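Adenylate/guanylate cyclase/hydrolase, alpha/beta fold family (Ruegeria pomeroyi, PDB 3MR7) probably acts as an adenylate cyclase, the present chain being the N-terminal cyclase homology domain of a longer protein that also carries an alpha/beta-hydrolase family region. Local coordinates at residues I10-M15 and R122-S127; R37-D42 and Q82-D87; R72-I77 and G130-S135. One frame throughout, in Å; residues are numbered along the deposited sequence.

Overall arrangement
All three contacts lie in one cyclase homology domain built round a mixed sheet. Contact 1 sets helix 115-126 against one face of the sheet, at strand 4-15. Contact 3 sets helix 67-84 on the other face, against strand 132-135. Contact 2 ties helix 27-47 to the end of helix 67-84 at the surface. The centres of contacts 1 and 3 are 9 Å apart, and the two touch through L123 and S127 against strand 132-135. Contacts 2 and 3 have centres 13 Å apart and meet where L40 and I41 pack on I77. Contacts 1 and 2 lie 17 Å apart between centres without touching, but both reach the second subunit.

Contact 1: I10-M15 and R122-S127; sequences ILAADM and RLEAIS
E124 lies against the strand at A12, A13 and D14. Its CB rests 3.5 Å from A12 O and 3.8 Å from A12 CB. Further out, E124 CG passes 3.8 Å from A13 CA. The carboxylate then ends beside D14, with E124 OE2 3.3 Å from D14 CB. These are packing contacts. The torsions explain the path. E124 CG is anti to the backbone N (chi1 167°), which carries it along the strand toward D14. The bend at chi2 (-77°) then swings the carboxylate across to D14 CB. The two carboxylates are turned nearly square to each other, their planes 78° apart. E124 OE1 and D14 OD2 are 4.1 Å apart.

The fold is that of a class III nucleotide cyclase domain. Strand 10-15 is part of a central strand, and helix 122-126 covers one face of the sheet, its axis 7.3 Å from that of the strand. Cyclases of this class usually carry a metal-ligand aspartate at the end of this strand. The position of D14 is consistent with that role, though metal binding is not established here.

R97, on the neighbouring strand 96-107 and outside both segments, pairs with both acids. Its NE forms a salt bridge with E124 OE2, and its NH2 a long, weak ion pair with D14 OD2. D14 OD1 accepts a bond from M15 N at 2.8 Å, from the anti side but tilted out of the carboxylate plane. It is also hydrogen-bonded to S19 OG of the second subunit. M15 is a selenomethionine. The helix end is also at the subunit interface, where R122 NH2 bonds to I126 O of the second subunit, and the reverse pair forms as well.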
# COMPACT_ATOMS: atom_id res chain seq x y z
N ILE A 10 12.34 8.05 -12.40
CA ILE A 10 11.49 8.49 -11.32
C ILE A 10 11.55 7.49 -10.17
O ILE A 10 11.57 6.28 -10.38
CB ILE A 10 10.04 8.61 -11.79
CG1 ILE A 10 9.94 9.67 -12.86
CG2 ILE A 10 9.14 9.00 -10.65
CD1 ILE A 10 10.29 9.17 -14.18
N LEU A 11 11.58 8.03 -8.95
CA LEU A 11 11.64 7.29 -7.71
C LEU A 11 10.51 7.77 -6.80
O LEU A 11 10.43 8.95 -6.51
CB LEU A 11 13.02 7.48 -7.07
CG LEU A 11 13.31 7.39 -5.57
CD1 LEU A 11 12.16 6.91 -4.68
CD2 LEU A 11 14.55 6.56 -5.34
N ALA A 12 9.62 6.86 -6.39
CA ALA A 12 8.58 7.18 -5.42
C ALA A 12 8.84 6.43 -4.12
O ALA A 12 9.25 5.27 -4.14
CB ALA A 12 7.18 6.82 -5.97
N ALA A 13 8.57 7.08 -3.00
CA ALA A 13 8.72 6.49 -1.66
C ALA A 13 7.65 6.93 -0.66
O ALA A 13 7.20 8.06 -0.69
CB ALA A 13 10.12 6.80 -1.11
N ASP A 14 7.27 6.02 0.23
CA ASP A 14 6.28 6.29 1.28
C ASP A 14 6.71 5.52 2.52
O ASP A 14 7.60 4.69 2.47
CB ASP A 14 4.90 5.81 0.85
CG ASP A 14 3.74 6.55 1.54
OD1 ASP A 14 3.90 7.27 2.57
OD2 ASP A 14 2.61 6.38 1.01
N MSE A 15 6.07 5.80 3.64
CA MSE A 15 6.41 5.12 4.87
C MSE A 15 5.40 4.03 5.10
O MSE A 15 4.19 4.26 4.99
CB MSE A 15 6.34 6.07 6.05
CG MSE A 15 6.89 5.42 7.31
SE MSE A 15 6.51 6.39 8.95
CE MSE A 15 7.39 5.24 10.23
N ARG A 122 2.87 3.58 -8.27
CA ARG A 122 2.25 2.28 -8.07
C ARG A 122 3.28 1.25 -7.58
O ARG A 122 3.00 0.45 -6.68
CB ARG A 122 1.58 1.82 -9.36
CG ARG A 122 0.73 0.61 -9.19
CD ARG A 122 -0.25 0.81 -8.06
NE ARG A 122 -0.85 -0.48 -7.79
CZ ARG A 122 -1.65 -0.77 -6.79
NH1 ARG A 122 -1.95 0.16 -5.87
NH2 ARG A 122 -2.12 -2.00 -6.69
N LEU A 123 4.48 1.28 -8.15
CA LEU A 123 5.53 0.39 -7.72
C LEU A 123 5.83 0.57 -6.25
O LEU A 123 6.02 -0.40 -5.52
CB LEU A 123 6.77 0.57 -8.58
CG LEU A 123 6.93 -0.43 -9.75
CD1 LEU A 123 5.58 -0.94 -10.23
CD2 LEU A 123 7.74 0.14 -10.91
N GLU A 124 5.86 1.83 -5.80
CA GLU A 124 6.06 2.14 -4.40
C GLU A 124 4.95 1.46 -3.59
O GLU A 124 5.19 0.76 -2.63
CB GLU A 124 6.09 3.66 -4.21
CG GLU A 124 5.98 4.15 -2.75
CD GLU A 124 4.55 4.09 -2.19
OE1 GLU A 124 3.64 4.83 -2.67
OE2 GLU A 124 4.33 3.29 -1.26
N ALA A 125 3.73 1.63 -4.01
CA ALA A 125 2.60 1.17 -3.23
C ALA A 125 2.54 -0.35 -3.09
O ALA A 125 2.12 -0.85 -2.06
CB ALA A 125 1.31 1.70 -3.84
N ILE A 126 2.93 -1.09 -4.11
CA ILE A 126 2.88 -2.54 -3.99
C ILE A 126 4.19 -3.11 -3.46
O ILE A 126 4.23 -4.27 -3.08
CB ILE A 126 2.61 -3.20 -5.33
CG1 ILE A 126 3.89 -3.07 -6.17
CG2 ILE A 126 1.29 -2.64 -5.95
CD1 ILE A 126 3.74 -3.44 -7.58
N SER A 127 5.25 -2.31 -3.43
CA SER A 127 6.54 -2.78 -2.92
C SER A 127 6.41 -3.29 -1.50
O SER A 127 5.65 -2.75 -0.72
CB SER A 127 7.55 -1.65 -2.93
OG SER A 127 8.72 -2.04 -2.25

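Contact 2: R37-D42 and Q82-D87; sequences RRELID and QQREED
Two helices of the cyclase alpha/beta fold meet here at the protein surface. Helix 27-47 comes alongside the C-terminal end of helix 67-84, where the chain leaves helical geometry at E85. The backbones stay well apart, with L40 and R84 CA atoms 10.0 Å from each other, and long side chains bridge the gap. E39 and R84 extend toward each other across it and form a salt bridge. R84 NH2 donates to E39 OE1 at 2.7 Å, with an N-H...O angle of 142°. The oxygen lies in the guanidinium plane, near both terminal nitrogens. The carboxylate is turned almost square to that plane, 86° away from it. The NH2 group therefore meets OE1 from above the carboxylate plane, and the bond is not the flat, two-oxygen kind.

Beside the bridge, on its inner side, L40 packs against the aliphatic part of R84. The two side chains run alongside, pointing opposite ways, and L40 CD1 touches R84 CG at 3.9 Å. The R84 chain starts with CG beside its backbone N, and the bends at chi2 (-71°) and chi3 carry the guanidinium past L40 to E39. L40 also packs on I77, A80 and M81 of helix 67-84. The polar bridge thus sits at the outer edge of an apolar seam.

Nearby charges have other partners. E85 OE2 is held by R32 and by the Y36 hydroxyl, both on helix 27-47, which ties the turn after helix 67-84 to that helix. R38 forms a salt bridge with E23 of the second subunit. Within segment 37-42 there is a wider pi-type turn, with D42 N bonded to R37 O at 2.9 Å. Back across that turn, R37 NH1 reaches the syn lone pair of D42 OD1 at 2.8 Å.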
# COMPACT_ATOMS: atom_id res chain seq x y z
N ARG A 37 14.43 11.21 7.16
CA ARG A 37 14.27 12.05 5.98
C ARG A 37 15.42 13.05 5.89
O ARG A 37 15.92 13.33 4.82
CB ARG A 37 12.94 12.79 6.01
CG ARG A 37 12.88 13.95 5.05
CD ARG A 37 12.66 13.50 3.62
NE ARG A 37 11.39 14.01 3.13
CZ ARG A 37 11.26 15.02 2.29
NH1 ARG A 37 12.34 15.63 1.82
NH2 ARG A 37 10.06 15.42 1.91
N ARG A 38 15.83 13.59 7.03
CA ARG A 38 16.78 14.68 7.00
C ARG A 38 18.20 14.19 6.95
O ARG A 38 19.04 14.76 6.25
CB ARG A 38 16.60 15.61 8.19
CG ARG A 38 15.70 16.74 7.88
CD ARG A 38 15.07 17.30 9.15
NE ARG A 38 13.63 17.22 9.00
CZ ARG A 38 12.90 18.22 8.55
NH1 ARG A 38 13.49 19.37 8.25
NH2 ARG A 38 11.59 18.07 8.41
N GLU A 39 18.46 13.12 7.68
CA GLU A 39 19.81 12.61 7.84
C GLU A 39 20.18 11.49 6.87
O GLU A 39 21.34 11.24 6.65
CB GLU A 39 20.04 12.16 9.27
CG GLU A 39 20.17 10.67 9.42
CD GLU A 39 20.87 10.28 10.72
OE1 GLU A 39 20.17 9.84 11.66
OE2 GLU A 39 22.12 10.39 10.79
N LEU A 40 19.20 10.84 6.26
CA LEU A 40 19.48 9.62 5.50
C LEU A 40 19.00 9.77 4.08
O LEU A 40 19.80 9.74 3.14
CB LEU A 40 18.77 8.46 6.15
CG LEU A 40 19.39 7.09 6.14
CD1 LEU A 40 18.90 6.37 7.39
CD2 LEU A 40 19.02 6.31 4.88
N ILE A 41 17.70 9.98 3.92
CA ILE A 41 17.10 10.17 2.61
C ILE A 41 17.55 11.41 1.84
O ILE A 41 18.22 11.32 0.81
CB ILE A 41 15.62 10.28 2.75
CG1 ILE A 41 15.07 8.98 3.29
CG2 ILE A 41 15.01 10.65 1.42
CD1 ILE A 41 13.57 9.03 3.53
N ASP A 42 17.16 12.57 2.33
CA ASP A 42 17.49 13.82 1.64
C ASP A 42 18.95 13.90 1.21
O ASP A 42 19.23 14.33 0.11
CB ASP A 42 17.05 15.04 2.44
CG ASP A 42 15.54 15.26 2.40
OD1 ASP A 42 14.84 14.47 1.75
OD2 ASP A 42 15.04 16.24 3.02
N GLN A 82 17.79 -0.68 7.36
CA GLN A 82 17.86 -1.99 8.00
C GLN A 82 18.75 -1.92 9.24
O GLN A 82 18.41 -2.46 10.28
CB GLN A 82 18.32 -3.11 7.04
CG GLN A 82 18.90 -4.33 7.77
CD GLN A 82 18.98 -5.57 6.88
OE1 GLN A 82 19.17 -5.46 5.66
NE2 GLN A 82 18.86 -6.75 7.48
N GLN A 83 19.88 -1.24 9.12
CA GLN A 83 20.80 -1.10 10.25
C GLN A 83 20.21 -0.21 11.32
O GLN A 83 20.24 -0.55 12.50
CB GLN A 83 22.12 -0.50 9.79
CG GLN A 83 22.88 -1.33 8.79
CD GLN A 83 24.26 -0.75 8.52
OE1 GLN A 83 25.14 -1.44 7.98
NE2 GLN A 83 24.46 0.51 8.91
N ARG A 84 19.68 0.94 10.91
CA ARG A 84 19.22 1.94 11.86
C ARG A 84 18.07 1.47 12.77
O ARG A 84 17.89 1.97 13.89
CB ARG A 84 18.80 3.22 11.13
CG ARG A 84 19.87 3.86 10.26
CD ARG A 84 20.95 4.48 11.09
NE ARG A 84 20.43 5.41 12.11
CZ ARG A 84 20.45 6.74 12.00
NH1 ARG A 84 20.95 7.29 10.90
NH2 ARG A 84 19.98 7.51 12.98
N GLU A 85 17.30 0.50 12.30
CA GLU A 85 16.14 0.06 13.04
C GLU A 85 16.30 -1.34 13.63
O GLU A 85 15.32 -1.92 14.10
CB GLU A 85 14.90 0.12 12.14
CG GLU A 85 14.36 1.52 11.92
CD GLU A 85 13.63 2.08 13.14
OE1 GLU A 85 12.43 1.77 13.30
OE2 GLU A 85 14.27 2.81 13.94
N GLU A 86 17.51 -1.90 13.60
CA GLU A 86 17.65 -3.31 13.96
C GLU A 86 17.56 -3.59 15.46
O GLU A 86 17.31 -4.73 15.87
CB GLU A 86 18.95 -3.88 13.39
CG GLU A 86 20.15 -3.43 14.17
CD GLU A 86 21.46 -3.66 13.44
OE1 GLU A 86 21.50 -4.50 12.50
OE2 GLU A 86 22.45 -2.99 13.82
N ASP A 87 17.77 -2.57 16.29
CA ASP A 87 17.67 -2.76 17.73
C ASP A 87 16.30 -2.34 18.26
O ASP A 87 16.06 -2.32 19.45
CB ASP A 87 18.80 -2.04 18.45
CG ASP A 87 20.14 -2.71 18.23
OD1 ASP A 87 20.24 -3.92 18.51
OD2 ASP A 87 21.09 -2.04 17.75

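Contact 3: R72-I77 and G130-S135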
# COMPACT_ATOMS: atom_id res chain seq x y z
N ARG A 72 20.96 3.10 -6.83
CA ARG A 72 21.94 3.07 -5.74
C ARG A 72 21.43 3.93 -4.60
O ARG A 72 21.69 3.66 -3.42
CB ARG A 72 23.28 3.60 -6.20
CG ARG A 72 23.96 2.72 -7.22
CD ARG A 72 25.07 3.50 -7.90
NE ARG A 72 25.96 2.67 -8.70
CZ ARG A 72 27.11 3.10 -9.20
NH1 ARG A 72 27.51 4.35 -8.97
NH2 ARG A 72 27.87 2.29 -9.92
N CYS A 73 20.71 4.97 -4.96
CA CYS A 73 20.17 5.84 -3.94
C CYS A 73 19.18 5.07 -3.06
O CYS A 73 19.27 5.12 -1.84
CB CYS A 73 19.55 7.06 -4.61
SG CYS A 73 18.72 8.19 -3.53
N ALA A 74 18.25 4.35 -3.69
CA ALA A 74 17.28 3.52 -2.94
C ALA A 74 17.94 2.39 -2.16
O ALA A 74 17.53 2.05 -1.05
CB ALA A 74 16.20 2.93 -3.90
N LEU A 75 18.95 1.78 -2.75
CA LEU A 75 19.63 0.72 -2.07
C LEU A 75 20.36 1.30 -0.85
O LEU A 75 20.39 0.67 0.20
CB LEU A 75 20.57 0.03 -3.03
CG LEU A 75 19.88 -0.98 -3.94
CD1 LEU A 75 20.84 -1.42 -5.02
CD2 LEU A 75 19.41 -2.18 -3.14
N GLU A 76 20.92 2.50 -1.00
CA GLU A 76 21.66 3.19 0.06
C GLU A 76 20.76 3.46 1.24
O GLU A 76 21.09 3.16 2.39
CB GLU A 76 22.20 4.52 -0.45
CG GLU A 76 23.21 5.18 0.49
CD GLU A 76 23.62 6.61 0.07
OE1 GLU A 76 23.55 6.95 -1.14
OE2 GLU A 76 24.02 7.40 0.97
N ILE A 77 19.61 4.05 0.92
CA ILE A 77 18.55 4.28 1.88
C ILE A 77 18.03 3.01 2.60
O ILE A 77 18.03 2.95 3.82
CB ILE A 77 17.39 4.99 1.20
CG1 ILE A 77 17.87 6.34 0.68
CG2 ILE A 77 16.21 5.15 2.17
CD1 ILE A 77 16.79 7.14 -0.01
N GLY A 130 10.40 -1.91 3.29
CA GLY A 130 11.83 -2.04 3.38
C GLY A 130 12.51 -2.47 2.10
O GLY A 130 13.71 -2.56 2.08
N ALA A 131 11.74 -2.70 1.05
CA ALA A 131 12.23 -3.24 -0.19
C ALA A 131 12.21 -2.16 -1.25
O ALA A 131 11.91 -1.04 -0.96
CB ALA A 131 11.37 -4.43 -0.62
N ILE A 132 12.53 -2.54 -2.48
CA ILE A 132 12.52 -1.64 -3.60
C ILE A 132 11.91 -2.38 -4.79
O ILE A 132 12.37 -3.46 -5.13
CB ILE A 132 13.93 -1.29 -4.04
CG1 ILE A 132 14.76 -0.76 -2.90
CG2 ILE A 132 13.88 -0.29 -5.16
CD1 ILE A 132 16.15 -0.38 -3.32
N CYS A 133 10.88 -1.82 -5.43
CA CYS A 133 10.31 -2.42 -6.64
C CYS A 133 10.66 -1.56 -7.84
O CYS A 133 10.48 -0.35 -7.80
CB CYS A 133 8.80 -2.57 -6.53
SG CYS A 133 8.30 -4.00 -5.61
N VAL A 134 11.16 -2.18 -8.90
CA VAL A 134 11.52 -1.43 -10.10
C VAL A 134 10.82 -2.03 -11.30
O VAL A 134 10.55 -3.23 -11.35
CB VAL A 134 13.02 -1.47 -10.34
CG1 VAL A 134 13.73 -1.37 -8.99
CG2 VAL A 134 13.43 -2.77 -11.07
N SER A 135 10.48 -1.20 -12.27
CA SER A 135 9.82 -1.75 -13.43
C SER A 135 10.87 -2.57 -14.18
O SER A 135 12.08 -2.47 -13.89
CB SER A 135 9.30 -0.64 -14.32
OG SER A 135 10.39 0.05 -14.91
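I132 of strand 132-135 packs on A74 and L75 of helix 67-84, a helix laid on a sheet face of the cyclase alpha/beta fold. The strand is an inner one, paired with 96-107 and 161-170. I132 is the one strand residue that makes the contact. It has CG1 beside its backbone N (chi1 -54°), and CD1 continues fully extended from there (chi2 -179°). The branch therefore stands straight off the strand and puts its methyl end on the helix. CD1 is 3.4 Å from A74 CB and 3.6 Å from L75 N, so it lies against backbone as well as side chain.

L75 comes from the flank. Its CB points neither at the strand nor away from it. With CG anti to the carbonyl carbon (chi1 -81°), the side chain's end turns to the strand, and CD2 lies 3.7 Å from I132 CD1. The two side chains cross at about a right angle. W170, on strand 161-170, packs on both of them. A74 also lies on I98 and I100 of strand 96-107, so its small side chain sits over two strands.

Polar links frame this apolar core. A131 O accepts from Q78 NE2 of helix 67-84. S135, the N-cap of helix 136-142, bonds N101 OD1 through OG and caps V138 N weakly. The second branch of I132, CG2, lies 4.2 Å from A74 CB.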